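Long-range contacts in uncharacterized protein (Staphylococcus aureus, PDB 4YBV), which is a hot dog fold thioesterase that probably hydrolyses acyl thioesters: residues T10-I15 with S26-D31; L22-M27 with R85-A90; H79-G84 with Q112-M117. The protein carries 1 engineered substitution. One frame throughout, in Å; residues are numbered along the deposited sequence.

Interaction 1 of 3, residues T10-I15 with S26-D31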
loop_
_atom_site.group_PDB
_atom_site.type_symbol
_atom_site.label_atom_id
_atom_site.label_comp_id
_atom_site.label_asym_id
_atom_site.label_seq_id
_atom_site.Cartn_x
_atom_site.Cartn_y
_atom_site.Cartn_z
ATOM N N THR A 10 -15.265 18.212 -12.549
ATOM C CA THR A 10 -14.108 19.081 -12.540
ATOM C C THR A 10 -12.997 18.496 -13.397
ATOM O O THR A 10 -12.287 19.227 -14.087
ATOM C CB THR A 10 -13.569 19.281 -11.109
ATOM O OG1 THR A 10 -14.607 19.795 -10.277
ATOM C CG2 THR A 10 -12.392 20.227 -11.124
ATOM N N PHE A 11 -12.860 17.163 -13.367
ATOM C CA PHE A 11 -11.767 16.519 -14.094
ATOM C C PHE A 11 -12.192 16.151 -15.516
ATOM O O PHE A 11 -11.404 15.590 -16.251
ATOM C CB PHE A 11 -11.275 15.243 -13.378
ATOM C CG PHE A 11 -10.321 15.514 -12.208
ATOM C CD1 PHE A 11 -10.059 16.820 -11.797
ATOM C CD2 PHE A 11 -9.692 14.461 -11.536
ATOM C CE1 PHE A 11 -9.173 17.065 -10.724
ATOM C CE2 PHE A 11 -8.814 14.709 -10.471
ATOM C CZ PHE A 11 -8.558 16.007 -10.074
ATOM N N GLU A 12 -13.431 16.451 -15.878
ATOM C CA GLU A 12 -13.950 16.117 -17.227
ATOM C C GLU A 12 -13.820 14.624 -17.521
ATOM O O GLU A 12 -13.321 14.227 -18.591
ATOM C CB GLU A 12 -13.216 16.923 -18.301
ATOM C CG GLU A 12 -13.300 18.414 -18.076
ATOM C CD GLU A 12 -12.871 19.183 -19.299
ATOM O OE1 GLU A 12 -13.253 18.779 -20.421
ATOM O OE2 GLU A 12 -12.138 20.173 -19.132
ATOM N N MET A 13 -14.222 13.812 -16.540
ATOM C CA MET A 13 -14.180 12.352 -16.658
ATOM C C MET A 13 -15.264 11.868 -17.593
ATOM O O MET A 13 -16.391 12.367 -17.536
ATOM C CB MET A 13 -14.372 11.680 -15.298
ATOM C CG MET A 13 -13.272 12.037 -14.264
ATOM S SD MET A 13 -13.461 10.955 -12.851
ATOM C CE MET A 13 -12.322 11.743 -11.726
ATOM N N SER A 14 -14.948 10.888 -18.430
ATOM C CA SER A 14 -16.019 10.201 -19.192
ATOM C C SER A 14 -15.912 8.692 -19.095
ATOM O O SER A 14 -14.828 8.120 -19.191
ATOM C CB SER A 14 -16.032 10.642 -20.665
ATOM O OG SER A 14 -14.765 10.438 -21.259
ATOM N N ILE A 15 -17.045 8.066 -18.838
ATOM C CA ILE A 15 -17.143 6.617 -18.781
ATOM C C ILE A 15 -17.137 6.077 -20.196
ATOM O O ILE A 15 -18.117 6.245 -20.898
ATOM C CB ILE A 15 -18.426 6.136 -18.105
ATOM C CG1 ILE A 15 -18.584 6.716 -16.720
ATOM C CG2 ILE A 15 -18.457 4.610 -18.034
ATOM C CD1 ILE A 15 -17.448 6.393 -15.889
ATOM N N SER A 26 -11.988 7.745 -18.607
ATOM C CA SER A 26 -10.856 8.532 -19.063
ATOM C C SER A 26 -11.054 10.021 -18.774
ATOM O O SER A 26 -12.155 10.461 -18.393
ATOM C CB SER A 26 -10.618 8.319 -20.579
ATOM O OG SER A 26 -11.769 8.651 -21.322
ATOM N N MET A 27 -9.995 10.794 -18.961
ATOM C CA MET A 27 -10.077 12.242 -18.748
ATOM C C MET A 27 -8.935 12.905 -19.463
ATOM O O MET A 27 -7.898 12.267 -19.670
ATOM C CB MET A 27 -10.059 12.579 -17.239
ATOM C CG MET A 27 -8.695 12.384 -16.586
ATOM S SD MET A 27 -8.724 12.645 -14.771
ATOM C CE MET A 27 -7.007 12.628 -14.413
ATOM N N PRO A 28 -9.117 14.179 -19.874
ATOM C CA PRO A 28 -8.055 14.947 -20.550
ATOM C C PRO A 28 -6.964 15.436 -19.596
ATOM O O PRO A 28 -7.259 15.847 -18.488
ATOM C CB PRO A 28 -8.799 16.151 -21.136
ATOM C CG PRO A 28 -9.983 16.350 -20.236
ATOM C CD PRO A 28 -10.384 14.936 -19.803
ATOM N N VAL A 29 -5.720 15.414 -20.048
ATOM C CA VAL A 29 -4.633 15.964 -19.253
ATOM C C VAL A 29 -4.564 17.446 -19.569
ATOM O O VAL A 29 -4.057 17.830 -20.631
ATOM C CB VAL A 29 -3.307 15.276 -19.562
ATOM C CG1 VAL A 29 -2.163 15.921 -18.753
ATOM C CG2 VAL A 29 -3.412 13.801 -19.275
ATOM N N THR A 30 -5.101 18.269 -18.667
ATOM C CA THR A 30 -5.148 19.721 -18.858
ATOM C C THR A 30 -4.321 20.420 -17.778
ATOM O O THR A 30 -3.906 19.770 -16.826
ATOM C CB THR A 30 -6.607 20.235 -18.833
ATOM O OG1 THR A 30 -7.178 20.022 -17.535
ATOM C CG2 THR A 30 -7.452 19.486 -19.869
ATOM N N ASP A 31 -4.058 21.725 -17.944
ATOM C CA ASP A 31 -3.290 22.498 -16.966
ATOM C C ASP A 31 -3.900 22.335 -15.583
ATOM O O ASP A 31 -3.178 22.236 -14.603
ATOM C CB ASP A 31 -3.237 23.994 -17.330
ATOM C CG ASP A 31 -2.399 24.280 -18.579
ATOM O OD1 ASP A 31 -1.354 23.622 -18.796
ATOM O OD2 ASP A 31 -2.803 25.168 -19.355
HETATM O O HOH W 1 -8.945 16.614 -16.638
#
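Ser-14 and Ser-26 form the antiparallel hydrogen-bonded pair that opens the first beta hairpin of the hot dog sheet, just after the helix 7-10 closes with a Schellman motif at Glu-12. Ser-14 N bonds to Ser-26 O at 2.8 Å, and Ser-26 N returns a bond to Ser-14 O at 2.9 Å. Ladder pairing ends here, although Met-13 CA still sits 3.3 Å from Ser-26 O. The side chain of Met-27 packs against the turn that follows the helix. Met-27 CB lies 3.4 Å from Phe-11 O. CG sits between the backbone N and the carbonyl carbon (chi1 73°), and the extended chain then runs alongside Phe-11, pointing the same way. Met-27 SD reaches the ring obliquely, 3.8 Å from Phe-11 CD2, in a Met-aromatic contact, and the terminal Met-27 CE stays 4.3 Å from Phe-11 CD2. Phe-11 itself touches Ala-44 of the helix 42-60 and Leu-7 of the second subunit. Toward the more exposed side, the Pro-28 ring crosses Glu-12 at about a right angle, with its CG and CD both near Glu-12 CB. One water ties the two backbones together, donating to Phe-11 O at 2.7 Å and to Pro-28 O at 2.6 Å.

Interaction 2 of 3, residues L22-M27 with R85-A90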
loop_
_atom_site.group_PDB
_atom_site.type_symbol
_atom_site.label_atom_id
_atom_site.label_comp_id
_atom_site.label_asym_id
_atom_site.label_seq_id
_atom_site.Cartn_x
_atom_site.Cartn_y
_atom_site.Cartn_z
ATOM N N LEU A 22 -16.005 -4.467 -14.468
ATOM C CA LEU A 22 -15.091 -3.736 -15.333
ATOM C C LEU A 22 -15.572 -2.312 -15.557
ATOM O O LEU A 22 -16.753 -2.069 -15.903
ATOM C CB LEU A 22 -14.929 -4.457 -16.674
ATOM C CG LEU A 22 -14.052 -3.821 -17.744
ATOM C CD1 LEU A 22 -12.575 -3.788 -17.307
ATOM C CD2 LEU A 22 -14.237 -4.555 -19.076
ATOM N N VAL A 23 -14.667 -1.362 -15.329
ATOM C CA VAL A 23 -14.965 0.039 -15.619
ATOM C C VAL A 23 -13.807 0.708 -16.354
ATOM O O VAL A 23 -12.653 0.610 -15.963
ATOM C CB VAL A 23 -15.282 0.823 -14.333
ATOM C CG1 VAL A 23 -15.553 2.289 -14.668
ATOM C CG2 VAL A 23 -16.481 0.220 -13.655
ATOM N N VAL A 24 -14.115 1.387 -17.436
ATOM C CA VAL A 24 -13.100 2.110 -18.165
ATOM C C VAL A 24 -13.537 3.572 -18.145
ATOM O O VAL A 24 -14.597 3.911 -18.692
ATOM C CB VAL A 24 -12.931 1.550 -19.629
ATOM C CG1 VAL A 24 -11.760 2.211 -20.353
ATOM C CG2 VAL A 24 -12.752 0.016 -19.592
ATOM N N ILE A 25 -12.747 4.422 -17.483
ATOM C CA ILE A 25 -12.996 5.886 -17.440
ATOM C C ILE A 25 -11.793 6.670 -17.869
ATOM O O ILE A 25 -10.688 6.347 -17.475
ATOM C CB ILE A 25 -13.304 6.396 -16.021
ATOM C CG1 ILE A 25 -14.111 5.410 -15.240
ATOM C CG2 ILE A 25 -14.009 7.719 -16.058
ATOM C CD1 ILE A 25 -14.465 5.997 -13.917
ATOM N N SER A 26 -11.988 7.745 -18.607
ATOM C CA SER A 26 -10.856 8.532 -19.063
ATOM C C SER A 26 -11.054 10.021 -18.774
ATOM O O SER A 26 -12.155 10.461 -18.393
ATOM C CB SER A 26 -10.618 8.319 -20.579
ATOM O OG SER A 26 -11.769 8.651 -21.322
ATOM N N MET A 27 -9.995 10.794 -18.961
ATOM C CA MET A 27 -10.077 12.242 -18.748
ATOM C C MET A 27 -8.935 12.905 -19.463
ATOM O O MET A 27 -7.898 12.267 -19.670
ATOM C CB MET A 27 -10.059 12.579 -17.239
ATOM C CG MET A 27 -8.695 12.384 -16.586
ATOM S SD MET A 27 -8.724 12.645 -14.771
ATOM C CE MET A 27 -7.007 12.628 -14.413
ATOM N N ARG A 85 -5.150 12.166 -23.366
ATOM C CA ARG A 85 -6.112 11.678 -22.387
ATOM C C ARG A 85 -5.432 10.586 -21.638
ATOM O O ARG A 85 -4.517 9.964 -22.163
ATOM C CB ARG A 85 -7.399 11.156 -23.037
ATOM C CG ARG A 85 -8.170 12.223 -23.797
ATOM C CD ARG A 85 -9.454 11.642 -24.390
ATOM N NE ARG A 85 -10.441 11.247 -23.381
ATOM C CZ ARG A 85 -11.332 12.078 -22.850
ATOM N NH1 ARG A 85 -11.334 13.345 -23.207
ATOM N NH2 ARG A 85 -12.215 11.652 -21.953
ATOM N N VAL A 86 -5.856 10.363 -20.399
ATOM C CA VAL A 86 -5.471 9.165 -19.685
ATOM C C VAL A 86 -6.701 8.333 -19.429
ATOM O O VAL A 86 -7.818 8.853 -19.248
ATOM C CB VAL A 86 -4.752 9.478 -18.356
ATOM C CG1 VAL A 86 -3.460 10.206 -18.668
ATOM C CG2 VAL A 86 -5.653 10.280 -17.407
ATOM N N THR A 87 -6.478 7.025 -19.406
ATOM C CA THR A 87 -7.551 6.066 -19.294
ATOM C C THR A 87 -7.272 5.073 -18.203
ATOM O O THR A 87 -6.225 4.426 -18.150
ATOM C CB THR A 87 -7.746 5.292 -20.630
ATOM O OG1 THR A 87 -7.952 6.243 -21.667
ATOM C CG2 THR A 87 -8.955 4.380 -20.509
ATOM N N ALA A 88 -8.239 4.947 -17.326
ATOM C CA ALA A 88 -8.173 4.024 -16.214
ATOM C C ALA A 88 -9.065 2.819 -16.500
ATOM O O ALA A 88 -10.252 2.998 -16.739
ATOM C CB ALA A 88 -8.633 4.703 -14.976
ATOM N N THR A 89 -8.497 1.617 -16.402
ATOM C CA THR A 89 -9.247 0.365 -16.483
ATOM C C THR A 89 -9.241 -0.330 -15.141
ATOM O O THR A 89 -8.187 -0.755 -14.637
ATOM C CB THR A 89 -8.677 -0.603 -17.576
ATOM O OG1 THR A 89 -8.619 0.080 -18.818
ATOM C CG2 THR A 89 -9.559 -1.824 -17.754
ATOM N N ALA A 90 -10.416 -0.387 -14.530
ATOM C CA ALA A 90 -10.601 -1.057 -13.271
ATOM C C ALA A 90 -11.194 -2.455 -13.538
ATOM O O ALA A 90 -12.253 -2.561 -14.136
ATOM C CB ALA A 90 -11.514 -0.260 -12.356
#
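Val-23, Ile-25 and Met-27 pair with Ala-90, Ala-88 and Val-86 in the antiparallel sheet of the hot dog fold, through six backbone hydrogen bonds. The strands 22-28 and 85-95 are neighbours in this sheet, and the short segments run antiparallel, with 163° between their directions. The face carrying these six residues is buried. Ile-25 and Ala-90 rest on Ala-52 of the helix 42-60, and Ala-88 rests on Leu-48. Met-27 and Val-86 lie side by side at the end of this face, with Met-27 CG 3.8 Å from Val-86 CG2.

The other face carries Leu-22, Val-24, Ser-26, Thr-87 and Thr-89, and is partly exposed except at Ser-26, which is buried. Here methyl groups meet across the strands: Val-24 CG1 touches Thr-87 CG2 at 3.5 Å, and Leu-22 CD1 touches Thr-89 CG2 at 3.6 Å. Ser-26 and Thr-87 form a non-hydrogen-bonded pair in which Ser-26 CA and Thr-87 CA are only 4.1 Å apart.

Arg-85 is the exposed end of the contact. A bend at chi3 (67°) folds its chain back over the neighbouring strand, so that one guanidinium face lies over Met-27 C and NH2 can donate to Ser-26 OG. The same hydroxyl is hydrogen-bonded to Asp-16 OD2 as well. Arg-85 NH2 and Ser-26 OG are 3.1 Å apart, the oxygen lying 2° out of the guanidinium plane.

Interaction 3 of 3, residues H79-G84 with Q112-M117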
loop_
_atom_site.group_PDB
_atom_site.type_symbol
_atom_site.label_atom_id
_atom_site.label_comp_id
_atom_site.label_asym_id
_atom_site.label_seq_id
_atom_site.Cartn_x
_atom_site.Cartn_y
_atom_site.Cartn_z
ATOM N N HIS A 79 5.146 5.918 -15.619
ATOM C CA HIS A 79 5.507 6.957 -16.577
ATOM C C HIS A 79 4.677 8.193 -16.323
ATOM O O HIS A 79 3.816 8.200 -15.464
ATOM C CB HIS A 79 5.289 6.499 -18.020
ATOM C CG HIS A 79 6.241 5.432 -18.469
ATOM N ND1 HIS A 79 5.914 4.089 -18.459
ATOM C CD2 HIS A 79 7.508 5.508 -18.947
ATOM C CE1 HIS A 79 6.941 3.387 -18.912
ATOM N NE2 HIS A 79 7.917 4.225 -19.218
ATOM N N SER A 80 4.943 9.238 -17.093
ATOM C CA SER A 80 4.214 10.488 -16.956
ATOM C C SER A 80 3.343 10.718 -18.170
ATOM O O SER A 80 3.487 10.033 -19.206
ATOM C CB SER A 80 5.172 11.665 -16.759
ATOM O OG SER A 80 5.948 11.881 -17.933
ATOM N N ALA A 81 2.413 11.654 -18.031
ATOM C CA ALA A 81 1.576 12.081 -19.144
ATOM C C ALA A 81 1.594 13.583 -19.135
ATOM O O ALA A 81 1.453 14.158 -18.058
ATOM C CB ALA A 81 0.155 11.565 -18.992
ATOM N N LYS A 82 1.757 14.232 -20.293
ATOM C CA LYS A 82 1.722 15.711 -20.316
ATOM C C LYS A 82 0.603 16.248 -21.187
ATOM O O LYS A 82 0.248 17.432 -21.120
ATOM C CB LYS A 82 3.052 16.282 -20.787
ATOM C CG LYS A 82 3.714 15.480 -21.890
ATOM C CD LYS A 82 5.076 16.042 -22.236
ATOM C CE LYS A 82 5.916 14.987 -22.948
ATOM N NZ LYS A 82 7.370 15.338 -22.988
ATOM N N ASP A 83 0.040 15.368 -22.009
ATOM C CA ASP A 83 -1.041 15.775 -22.892
ATOM C C ASP A 83 -1.884 14.581 -23.279
ATOM O O ASP A 83 -1.618 13.457 -22.842
ATOM C CB ASP A 83 -0.491 16.478 -24.147
ATOM C CG ASP A 83 0.701 15.747 -24.775
ATOM O OD1 ASP A 83 0.658 14.511 -24.973
ATOM O OD2 ASP A 83 1.710 16.430 -25.055
ATOM N N GLY A 84 -2.901 14.834 -24.093
ATOM C CA GLY A 84 -3.792 13.777 -24.532
ATOM C C GLY A 84 -4.816 13.446 -23.470
ATOM O O GLY A 84 -5.311 14.345 -22.775
ATOM N N GLN A 112 1.384 3.660 -22.480
ATOM C CA GLN A 112 2.305 3.485 -21.343
ATOM C C GLN A 112 1.534 3.487 -20.042
ATOM O O GLN A 112 0.595 4.279 -19.881
ATOM C CB GLN A 112 3.341 4.611 -21.311
ATOM C CG GLN A 112 4.236 4.698 -22.510
ATOM C CD GLN A 112 5.185 5.854 -22.376
ATOM O OE1 GLN A 112 4.775 7.013 -22.432
ATOM N NE2 GLN A 112 6.451 5.548 -22.132
ATOM N N LEU A 113 1.916 2.610 -19.118
ATOM C CA LEU A 113 1.362 2.645 -17.797
ATOM C C LEU A 113 1.835 3.943 -17.120
ATOM O O LEU A 113 3.021 4.228 -17.072
ATOM C CB LEU A 113 1.797 1.428 -16.967
ATOM C CG LEU A 113 0.854 0.242 -16.960
ATOM C CD1 LEU A 113 1.499 -0.873 -16.180
ATOM C CD2 LEU A 113 -0.480 0.637 -16.350
ATOM N N ILE A 114 0.882 4.714 -16.615
ATOM C CA ILE A 114 1.161 5.925 -15.870
ATOM C C ILE A 114 1.090 5.622 -14.365
ATOM O O ILE A 114 1.916 6.102 -13.581
ATOM C CB ILE A 114 0.156 7.036 -16.253
ATOM C CG1 ILE A 114 0.276 7.341 -17.734
ATOM C CG2 ILE A 114 0.440 8.302 -15.514
ATOM C CD1 ILE A 114 1.659 7.721 -18.149
ATOM N N THR A 115 0.088 4.826 -13.992
ATOM C CA THR A 115 -0.180 4.479 -12.580
ATOM C C THR A 115 -0.754 3.087 -12.505
ATOM O O THR A 115 -1.631 2.754 -13.292
ATOM C CB THR A 115 -1.208 5.435 -11.925
ATOM O OG1 THR A 115 -0.749 6.788 -12.072
ATOM C CG2 THR A 115 -1.364 5.160 -10.434
ATOM N N VAL A 116 -0.343 2.297 -11.539
ATOM C CA VAL A 116 -0.906 0.983 -11.304
ATOM C C VAL A 116 -1.410 1.028 -9.874
ATOM O O VAL A 116 -0.736 1.515 -9.018
ATOM C CB VAL A 116 0.051 -0.157 -11.582
ATOM C CG1 VAL A 116 1.313 0.006 -10.819
ATOM C CG2 VAL A 116 -0.562 -1.442 -11.177
ATOM N N MET A 117 -2.621 0.575 -9.647
ATOM C CA MET A 117 -3.266 0.713 -8.395
ATOM C C MET A 117 -4.099 -0.425 -7.917
ATOM O O MET A 117 -4.643 -1.151 -8.703
ATOM C CB MET A 117 -4.348 1.781 -8.569
ATOM C CG MET A 117 -4.052 3.209 -8.318
ATOM S SD MET A 117 -5.416 4.382 -8.521
ATOM C CE MET A 117 -6.415 4.183 -7.101
#
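The imidazole of His-79 has Gln-112 NE2 over one face and Leu-113 O at its edge. The amide nitrogen of Gln-112 stands 3.3 Å above the ring plane, displaced toward the rim and nearest CD2, and the amide and ring planes are 31° apart. At the edge, His-79 ND1 donates to Leu-113 O at 3.2 Å, with the oxygen in the ring plane. His-79 N reaches the same oxygen, Leu-113 O, at 3.1 Å, on a lone pair in the carbonyl plane. With CG anti to the carbonyl carbon (chi1 -69°), the ring hangs beside its own backbone N, and both donors can converge on Leu-113 O; this double grip helps to set the rotation of the ring. A second ring, His-94 of the third subunit, meets the imidazole nearly perpendicularly. Ile-114 CG2 lies against His-79 O at 3.4 Å, while Ile-114 CD1 reaches His-79 CB at 3.8 Å and Ser-80 O at 3.1 Å. A classic beta bulge sets Ile-114 and Thr-115 opposite the single residue Ile-106. The contact thus joins the start of the strand 113-124, which lies between 99-107 and 67-77, to the loop leading from 67-77 to 85-95.

Overall arrangement
All three contacts reach one antiparallel sheet, whose strands run in the order 14-19, 22-28, 85-95, 99-107, 113-124 and 67-77. Interactions 1 and 2, with centres about 10 Å apart, share Ser-26 and Met-27 on the strand 22-28, the first pairing it with the edge strand 14-19 and the second with 85-95. Interaction 3 is centred about 12 to 13 Å from both. In sequence it is interleaved with interaction 2, whereas interaction 1 is complete before residue 79. Val-29 N and Gly-84 O, probably hydrogen-bonded, link interactions 1 and 3. The three contacts tie strands 14-19, 22-28 and 85-95 to the loop 79-84 and strand 113-124, as in the hot dog fold, where the sheet wraps the long helix, here 42-60.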